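Local structure of N-terminal acetyltransferase-like protein (Chaetomium thermophilum, 5NNP) at residues Y128-L139 / N148-E159. The protein probably serves as the TPR-repeat auxiliary subunit of an N-terminal acetyltransferase complex that acetylates the N-termini of proteins. Sequence-based numbering, arbitrary orientation.
Sequences YAGYVQSRLNML and NWTALAIAYHLE
An antiparallel helix hairpin of a TPR-type array is closed by V132 and L152, each a knob in a hole of the other helix. V132 sits among L152, A155, Y156 and E159, its CG1 reaching the Y156 ring at CE1 (3.6 Å) while CG2 leans on the A155 methyl. L152 returns the fit among V132, R135, L136 and L139, its CD2 packing 3.7 Å from L139 CD2. The axes of the two segments pass 8.7 Å apart, their directions 163° from parallel, and helices 112-124 and 162-175 flank the pair in the manner of stacked helical repeats. With CG anti to the backbone N (chi1 171°), L139 lays CD1 over the W149 face, 3.3 Å from the five-membered ring centroid, a CH-pi contact; W149 NE1 is hydrogen-bonded to P143 O. R135 bends at chi2 and spreads its guanidinium over the A151 methyl, where L532 of helix 527-534 also packs. R135 NH1 donates to Y131 OH (3.1 Å), which lies 22° out of the guanidinium plane. With an alanine in place of R135, Y131 OH would probably be left without that donor and the A151 methyl without the guanidinium over it. Toward the other end, L158 O lies 3.6 Å from Y128 CE1, over one face of the phenol ring. Two waters span the backbones, one donating to Y128 O and A155 O, the other to R135 O and N148 O.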
ATOM      1  N   TYR A 128      -4.614  13.754 -18.267  1.00 32.98           N
ATOM      2  CA  TYR A 128      -4.500  15.011 -17.529  1.00 30.99           C
ATOM      3  C   TYR A 128      -5.084  16.215 -18.264  1.00 44.22           C
ATOM      4  O   TYR A 128      -5.819  17.023 -17.660  1.00 45.72           O
ATOM      5  CB  TYR A 128      -3.036  15.299 -17.189  1.00 29.56           C
ATOM      6  CG  TYR A 128      -2.358  14.210 -16.392  1.00 35.23           C
ATOM      7  CD1 TYR A 128      -2.745  13.929 -15.083  1.00 31.69           C
ATOM      8  CD2 TYR A 128      -1.322  13.462 -16.944  1.00 30.79           C
ATOM      9  CE1 TYR A 128      -2.126  12.934 -14.361  1.00 28.62           C
ATOM     10  CE2 TYR A 128      -0.693  12.464 -16.223  1.00 26.94           C
ATOM     11  CZ  TYR A 128      -1.100  12.202 -14.937  1.00 34.76           C
ATOM     12  OH  TYR A 128      -0.474  11.201 -14.233  1.00 44.57           O
ATOM     13  N   ALA A 129      -4.745  16.341 -19.552  1.00 39.47           N
ATOM     14  CA  ALA A 129      -5.234  17.459 -20.372  1.00 40.66           C
ATOM     15  C   ALA A 129      -6.751  17.422 -20.456  1.00 38.58           C
ATOM     16  O   ALA A 129      -7.415  18.448 -20.322  1.00 42.28           O
ATOM     17  CB  ALA A 129      -4.621  17.430 -21.771  1.00 27.74           C
ATOM     18  N   GLY A 130      -7.292  16.220 -20.651  1.00 35.42           N
ATOM     19  CA  GLY A 130      -8.727  16.021 -20.645  1.00 33.03           C
ATOM     20  C   GLY A 130      -9.373  16.432 -19.329  1.00 32.76           C
ATOM     21  O   GLY A 130     -10.441  17.023 -19.313  1.00 41.69           O
ATOM     22  N   TYR A 131      -8.704  16.135 -18.225  1.00 32.48           N
ATOM     23  CA  TYR A 131      -9.274  16.310 -16.895  1.00 33.87           C
ATOM     24  C   TYR A 131      -9.309  17.788 -16.580  1.00 38.08           C
ATOM     25  O   TYR A 131     -10.260  18.299 -15.989  1.00 35.74           O
ATOM     26  CB  TYR A 131      -8.449  15.546 -15.848  1.00 30.44           C
ATOM     27  CG  TYR A 131      -9.048  15.534 -14.472  1.00 30.63           C
ATOM     28  CD1 TYR A 131     -10.355  15.134 -14.278  1.00 32.80           C
ATOM     29  CD2 TYR A 131      -8.303  15.900 -13.363  1.00 34.93           C
ATOM     30  CE1 TYR A 131     -10.914  15.109 -13.029  1.00 34.34           C
ATOM     31  CE2 TYR A 131      -8.856  15.878 -12.094  1.00 35.73           C
ATOM     32  CZ  TYR A 131     -10.168  15.482 -11.938  1.00 37.28           C
ATOM     33  OH  TYR A 131     -10.752  15.454 -10.695  1.00 41.10           O
ATOM     34  N   VAL A 132      -8.255  18.475 -16.989  1.00 31.26           N
ATOM     35  CA  VAL A 132      -8.205  19.911 -16.851  1.00 35.24           C
ATOM     36  C   VAL A 132      -9.366  20.573 -17.596  1.00 38.81           C
ATOM     37  O   VAL A 132     -10.109  21.370 -17.024  1.00 43.91           O
ATOM     38  CB  VAL A 132      -6.875  20.469 -17.378  1.00 35.17           C
ATOM     39  CG1 VAL A 132      -6.967  21.987 -17.607  1.00 25.95           C
ATOM     40  CG2 VAL A 132      -5.751  20.118 -16.428  1.00 25.11           C
ATOM     41  N   GLN A 133      -9.519  20.254 -18.872  1.00 33.12           N
ATOM     42  CA  GLN A 133     -10.628  20.806 -19.636  1.00 37.45           C
ATOM     43  C   GLN A 133     -11.974  20.548 -18.949  1.00 36.17           C
ATOM     44  O   GLN A 133     -12.808  21.452 -18.812  1.00 37.38           O
ATOM     45  CB  GLN A 133     -10.637  20.218 -21.043  1.00 49.25           C
ATOM     46  CG  GLN A 133     -11.553  20.947 -22.002  1.00 63.59           C
ATOM     47  CD  GLN A 133     -11.553  20.317 -23.384  1.00 73.44           C
ATOM     48  OE1 GLN A 133     -10.700  19.486 -23.699  1.00 73.12           O
ATOM     49  NE2 GLN A 133     -12.517  20.705 -24.211  1.00 79.05           N
ATOM     50  N   SER A 134     -12.176  19.311 -18.502  1.00 32.29           N
ATOM     51  CA  SER A 134     -13.407  18.949 -17.814  1.00 33.29           C
ATOM     52  C   SER A 134     -13.676  19.820 -16.580  1.00 33.81           C
ATOM     53  O   SER A 134     -14.775  20.338 -16.401  1.00 34.40           O
ATOM     54  CB  SER A 134     -13.365  17.480 -17.408  1.00 26.47           C
ATOM     55  OG  SER A 134     -13.624  16.668 -18.526  1.00 27.37           O
ATOM     56  N   ARG A 135     -12.667  19.973 -15.735  1.00 31.94           N
ATOM     57  CA  ARG A 135     -12.834  20.713 -14.496  1.00 37.83           C
ATOM     58  C   ARG A 135     -13.051  22.183 -14.755  1.00 34.66           C
ATOM     59  O   ARG A 135     -13.822  22.832 -14.040  1.00 35.50           O
ATOM     60  CB  ARG A 135     -11.630  20.522 -13.584  1.00 42.26           C
ATOM     61  CG  ARG A 135     -11.600  19.163 -12.989  1.00 38.99           C
ATOM     62  CD  ARG A 135     -12.967  18.864 -12.412  1.00 36.28           C
ATOM     63  NE  ARG A 135     -12.957  17.567 -11.759  1.00 51.41           N
ATOM     64  CZ  ARG A 135     -13.870  17.156 -10.888  1.00 56.13           C
ATOM     65  NH1 ARG A 135     -13.757  15.942 -10.340  1.00 63.14           N
ATOM     66  NH2 ARG A 135     -14.886  17.956 -10.569  1.00 36.04           N
ATOM     67  N   LEU A 136     -12.367  22.707 -15.769  1.00 29.71           N
ATOM     68  CA  LEU A 136     -12.545  24.110 -16.149  1.00 38.52           C
ATOM     69  C   LEU A 136     -13.999  24.330 -16.550  1.00 34.79           C
ATOM     70  O   LEU A 136     -14.633  25.312 -16.181  1.00 33.46           O
ATOM     71  CB  LEU A 136     -11.603  24.497 -17.286  1.00 38.15           C
ATOM     72  CG  LEU A 136     -11.601  25.935 -17.793  1.00 34.75           C
ATOM     73  CD1 LEU A 136     -11.471  26.906 -16.632  1.00 35.14           C
ATOM     74  CD2 LEU A 136     -10.446  26.110 -18.769  1.00 30.42           C
ATOM     75  N   ASN A 137     -14.528  23.365 -17.282  1.00 35.42           N
ATOM     76  CA  ASN A 137     -15.912  23.370 -17.672  1.00 25.48           C
ATOM     77  C   ASN A 137     -16.853  23.285 -16.500  1.00 35.69           C
ATOM     78  O   ASN A 137     -17.786  24.067 -16.385  1.00 35.45           O
ATOM     79  CB  ASN A 137     -16.166  22.212 -18.602  1.00 36.29           C
ATOM     80  CG  ASN A 137     -16.607  22.660 -19.923  1.00 48.17           C
ATOM     81  OD1 ASN A 137     -15.789  23.046 -20.753  1.00 75.89           O
ATOM     82  ND2 ASN A 137     -17.909  22.642 -20.146  1.00 45.88           N
ATOM     83  N   MET A 138     -16.622  22.304 -15.639  1.00 33.77           N
ATOM     84  CA  MET A 138     -17.454  22.145 -14.465  1.00 33.83           C
ATOM     85  C   MET A 138     -17.401  23.403 -13.594  1.00 35.09           C
ATOM     86  O   MET A 138     -18.422  23.866 -13.105  1.00 45.38           O
ATOM     87  CB  MET A 138     -17.022  20.904 -13.689  1.00 28.02           C
ATOM     88  CG  MET A 138     -17.082  19.657 -14.551  1.00 34.89           C
ATOM     89  SD  MET A 138     -16.559  18.111 -13.783  1.00 37.48           S
ATOM     90  CE  MET A 138     -17.948  17.831 -12.668  1.00 29.11           C
ATOM     91  N   LEU A 139     -16.214  23.969 -13.429  1.00 32.56           N
ATOM     92  CA  LEU A 139     -16.050  25.201 -12.659  1.00 32.08           C
ATOM     93  C   LEU A 139     -16.815  26.380 -13.288  1.00 42.34           C
ATOM     94  O   LEU A 139     -17.396  27.222 -12.596  1.00 44.55           O
ATOM     95  CB  LEU A 139     -14.562  25.533 -12.534  1.00 29.65           C
ATOM     96  CG  LEU A 139     -14.211  26.896 -11.937  1.00 36.54           C
ATOM     97  CD1 LEU A 139     -14.724  27.030 -10.506  1.00 35.67           C
ATOM     98  CD2 LEU A 139     -12.708  27.156 -12.011  1.00 30.12           C
ATOM     99  N   ASN A 148     -15.115  22.889  -6.845  1.00 35.99           N
ATOM    100  CA  ASN A 148     -14.783  22.987  -8.257  1.00 41.03           C
ATOM    101  C   ASN A 148     -13.540  23.812  -8.522  1.00 40.91           C
ATOM    102  O   ASN A 148     -12.908  23.605  -9.545  1.00 47.33           O
ATOM    103  CB  ASN A 148     -15.958  23.559  -9.043  1.00 41.96           C
ATOM    104  CG  ASN A 148     -17.165  22.653  -8.998  1.00 36.95           C
ATOM    105  OD1 ASN A 148     -17.024  21.435  -8.957  1.00 31.34           O
ATOM    106  ND2 ASN A 148     -18.359  23.241  -8.997  1.00 34.81           N
ATOM    107  N   TRP A 149     -13.178  24.733  -7.621  1.00 35.59           N
ATOM    108  CA  TRP A 149     -11.927  25.494  -7.793  1.00 34.95           C
ATOM    109  C   TRP A 149     -10.745  24.605  -7.446  1.00 34.50           C
ATOM    110  O   TRP A 149      -9.775  24.497  -8.213  1.00 37.35           O
ATOM    111  CB  TRP A 149     -11.897  26.757  -6.940  1.00 25.84           C
ATOM    112  CG  TRP A 149     -12.876  27.780  -7.397  1.00 40.75           C
ATOM    113  CD1 TRP A 149     -14.195  27.848  -7.061  1.00 36.87           C
ATOM    114  CD2 TRP A 149     -12.625  28.899  -8.268  1.00 41.86           C
ATOM    115  NE1 TRP A 149     -14.781  28.918  -7.674  1.00 39.41           N
ATOM    116  CE2 TRP A 149     -13.845  29.582  -8.424  1.00 39.08           C
ATOM    117  CE3 TRP A 149     -11.488  29.382  -8.944  1.00 41.36           C
ATOM    118  CZ2 TRP A 149     -13.971  30.724  -9.227  1.00 33.58           C
ATOM    119  CZ3 TRP A 149     -11.612  30.509  -9.741  1.00 29.09           C
ATOM    120  CH2 TRP A 149     -12.846  31.168  -9.875  1.00 35.69           C
ATOM    121  N   THR A 150     -10.846  23.970  -6.283  1.00 27.25           N
ATOM    122  CA  THR A 150      -9.832  23.031  -5.803  1.00 30.15           C
ATOM    123  C   THR A 150      -9.558  21.906  -6.805  1.00 34.60           C
ATOM    124  O   THR A 150      -8.406  21.587  -7.081  1.00 39.27           O
ATOM    125  CB  THR A 150     -10.257  22.425  -4.474  1.00 31.11           C
ATOM    126  OG1 THR A 150     -10.470  23.487  -3.553  1.00 34.46           O
ATOM    127  CG2 THR A 150      -9.189  21.459  -3.930  1.00 30.36           C
ATOM    128  N   ALA A 151     -10.629  21.330  -7.351  1.00 30.95           N
ATOM    129  CA  ALA A 151     -10.530  20.294  -8.373  1.00 33.69           C
ATOM    130  C   ALA A 151      -9.737  20.747  -9.602  1.00 35.68           C
ATOM    131  O   ALA A 151      -8.894  20.002 -10.095  1.00 36.81           O
ATOM    132  CB  ALA A 151     -11.920  19.838  -8.789  1.00 31.76           C
ATOM    133  N   LEU A 152     -10.004  21.965 -10.091  1.00 32.74           N
ATOM    134  CA  LEU A 152      -9.265  22.486 -11.239  1.00 27.62           C
ATOM    135  C   LEU A 152      -7.809  22.730 -10.858  1.00 29.63           C
ATOM    136  O   LEU A 152      -6.920  22.488 -11.667  1.00 36.36           O
ATOM    137  CB  LEU A 152      -9.885  23.775 -11.799  1.00 35.91           C
ATOM    138  CG  LEU A 152      -9.038  24.449 -12.911  1.00 37.46           C
ATOM    139  CD1 LEU A 152      -8.856  23.557 -14.161  1.00 31.07           C
ATOM    140  CD2 LEU A 152      -9.540  25.830 -13.298  1.00 37.92           C
ATOM    141  N   ALA A 153      -7.558  23.185  -9.633  1.00 27.87           N
ATOM    142  CA  ALA A 153      -6.187  23.282  -9.133  1.00 30.23           C
ATOM    143  C   ALA A 153      -5.488  21.904  -9.085  1.00 32.42           C
ATOM    144  O   ALA A 153      -4.329  21.769  -9.494  1.00 30.80           O
ATOM    145  CB  ALA A 153      -6.172  23.922  -7.777  1.00 34.33           C
ATOM    146  N   ILE A 154      -6.205  20.882  -8.613  1.00 26.95           N
ATOM    147  CA  ILE A 154      -5.657  19.527  -8.578  1.00 27.90           C
ATOM    148  C   ILE A 154      -5.310  19.014  -9.986  1.00 37.94           C
ATOM    149  O   ILE A 154      -4.234  18.439 -10.194  1.00 41.35           O
ATOM    150  CB  ILE A 154      -6.631  18.544  -7.898  1.00 24.31           C
ATOM    151  CG1 ILE A 154      -6.708  18.826  -6.397  1.00 24.34           C
ATOM    152  CG2 ILE A 154      -6.209  17.116  -8.129  1.00 24.19           C
ATOM    153  CD1 ILE A 154      -8.017  18.426  -5.779  1.00 21.36           C
ATOM    154  N   ALA A 155      -6.202  19.239 -10.952  1.00 33.75           N
ATOM    155  CA  ALA A 155      -5.968  18.782 -12.321  1.00 33.62           C
ATOM    156  C   ALA A 155      -4.715  19.419 -12.895  1.00 34.30           C
ATOM    157  O   ALA A 155      -3.899  18.746 -13.544  1.00 33.07           O
ATOM    158  CB  ALA A 155      -7.147  19.089 -13.197  1.00 36.52           C
ATOM    159  N   TYR A 156      -4.565  20.722 -12.661  1.00 30.84           N
ATOM    160  CA  TYR A 156      -3.373  21.433 -13.115  1.00 36.06           C
ATOM    161  C   TYR A 156      -2.121  20.877 -12.441  1.00 37.23           C
ATOM    162  O   TYR A 156      -1.109  20.625 -13.091  1.00 44.50           O
ATOM    163  CB  TYR A 156      -3.488  22.926 -12.817  1.00 43.13           C
ATOM    164  CG  TYR A 156      -4.217  23.733 -13.855  1.00 43.71           C
ATOM    165  CD1 TYR A 156      -3.978  23.549 -15.209  1.00 49.79           C
ATOM    166  CD2 TYR A 156      -5.128  24.707 -13.479  1.00 41.46           C
ATOM    167  CE1 TYR A 156      -4.646  24.321 -16.163  1.00 46.31           C
ATOM    168  CE2 TYR A 156      -5.796  25.458 -14.406  1.00 43.38           C
ATOM    169  CZ  TYR A 156      -5.559  25.270 -15.741  1.00 41.80           C
ATOM    170  OH  TYR A 156      -6.254  26.042 -16.636  1.00 42.99           O
ATOM    171  N   HIS A 157      -2.217  20.699 -11.126  1.00 36.49           N
ATOM    172  CA  HIS A 157      -1.148  20.160 -10.290  1.00 33.24           C
ATOM    173  C   HIS A 157      -0.658  18.792 -10.765  1.00 35.57           C
ATOM    174  O   HIS A 157       0.546  18.575 -10.939  1.00 31.03           O
ATOM    175  CB  HIS A 157      -1.641  20.070  -8.847  1.00 35.38           C
ATOM    176  CG  HIS A 157      -0.567  19.735  -7.863  1.00 38.93           C
ATOM    177  ND1 HIS A 157      -0.845  19.331  -6.576  1.00 44.94           N
ATOM    178  CD2 HIS A 157       0.780  19.732  -7.980  1.00 33.65           C
ATOM    179  CE1 HIS A 157       0.290  19.094  -5.939  1.00 37.86           C
ATOM    180  NE2 HIS A 157       1.289  19.328  -6.766  1.00 31.87           N
ATOM    181  N   LEU A 158      -1.595  17.874 -10.984  1.00 29.21           N
ATOM    182  CA  LEU A 158      -1.238  16.529 -11.412  1.00 28.08           C
ATOM    183  C   LEU A 158      -0.720  16.548 -12.845  1.00 38.92           C
ATOM    184  O   LEU A 158       0.006  15.637 -13.249  1.00 39.03           O
ATOM    185  CB  LEU A 158      -2.429  15.581 -11.289  1.00 29.24           C
ATOM    186  CG  LEU A 158      -2.935  15.299  -9.864  1.00 31.93           C
ATOM    187  CD1 LEU A 158      -4.108  14.309  -9.887  1.00 30.39           C
ATOM    188  CD2 LEU A 158      -1.796  14.787  -8.979  1.00 23.86           C
ATOM    189  N   GLU A 159      -1.104  17.575 -13.610  1.00 38.10           N
ATOM    190  CA  GLU A 159      -0.657  17.720 -14.995  1.00 34.65           C
ATOM    191  C   GLU A 159       0.773  18.211 -15.059  1.00 33.24           C
ATOM    192  O   GLU A 159       1.391  18.162 -16.114  1.00 36.31           O
ATOM    193  CB  GLU A 159      -1.554  18.701 -15.782  1.00 39.73           C
ATOM    194  CG  GLU A 159      -1.179  18.852 -17.268  1.00 33.89           C
ATOM    195  CD  GLU A 159      -1.956  19.958 -18.001  1.00 50.46           C
ATOM    196  OE1 GLU A 159      -2.310  19.768 -19.189  1.00 56.89           O
ATOM    197  OE2 GLU A 159      -2.191  21.032 -17.411  1.00 54.25           O
TER
HETATM  198  O   HOH W   1      -5.045  16.623 -14.705  1.00 31.46           O
HETATM  199  O   HOH W   2     -13.833  21.801 -11.421  1.00 40.89           O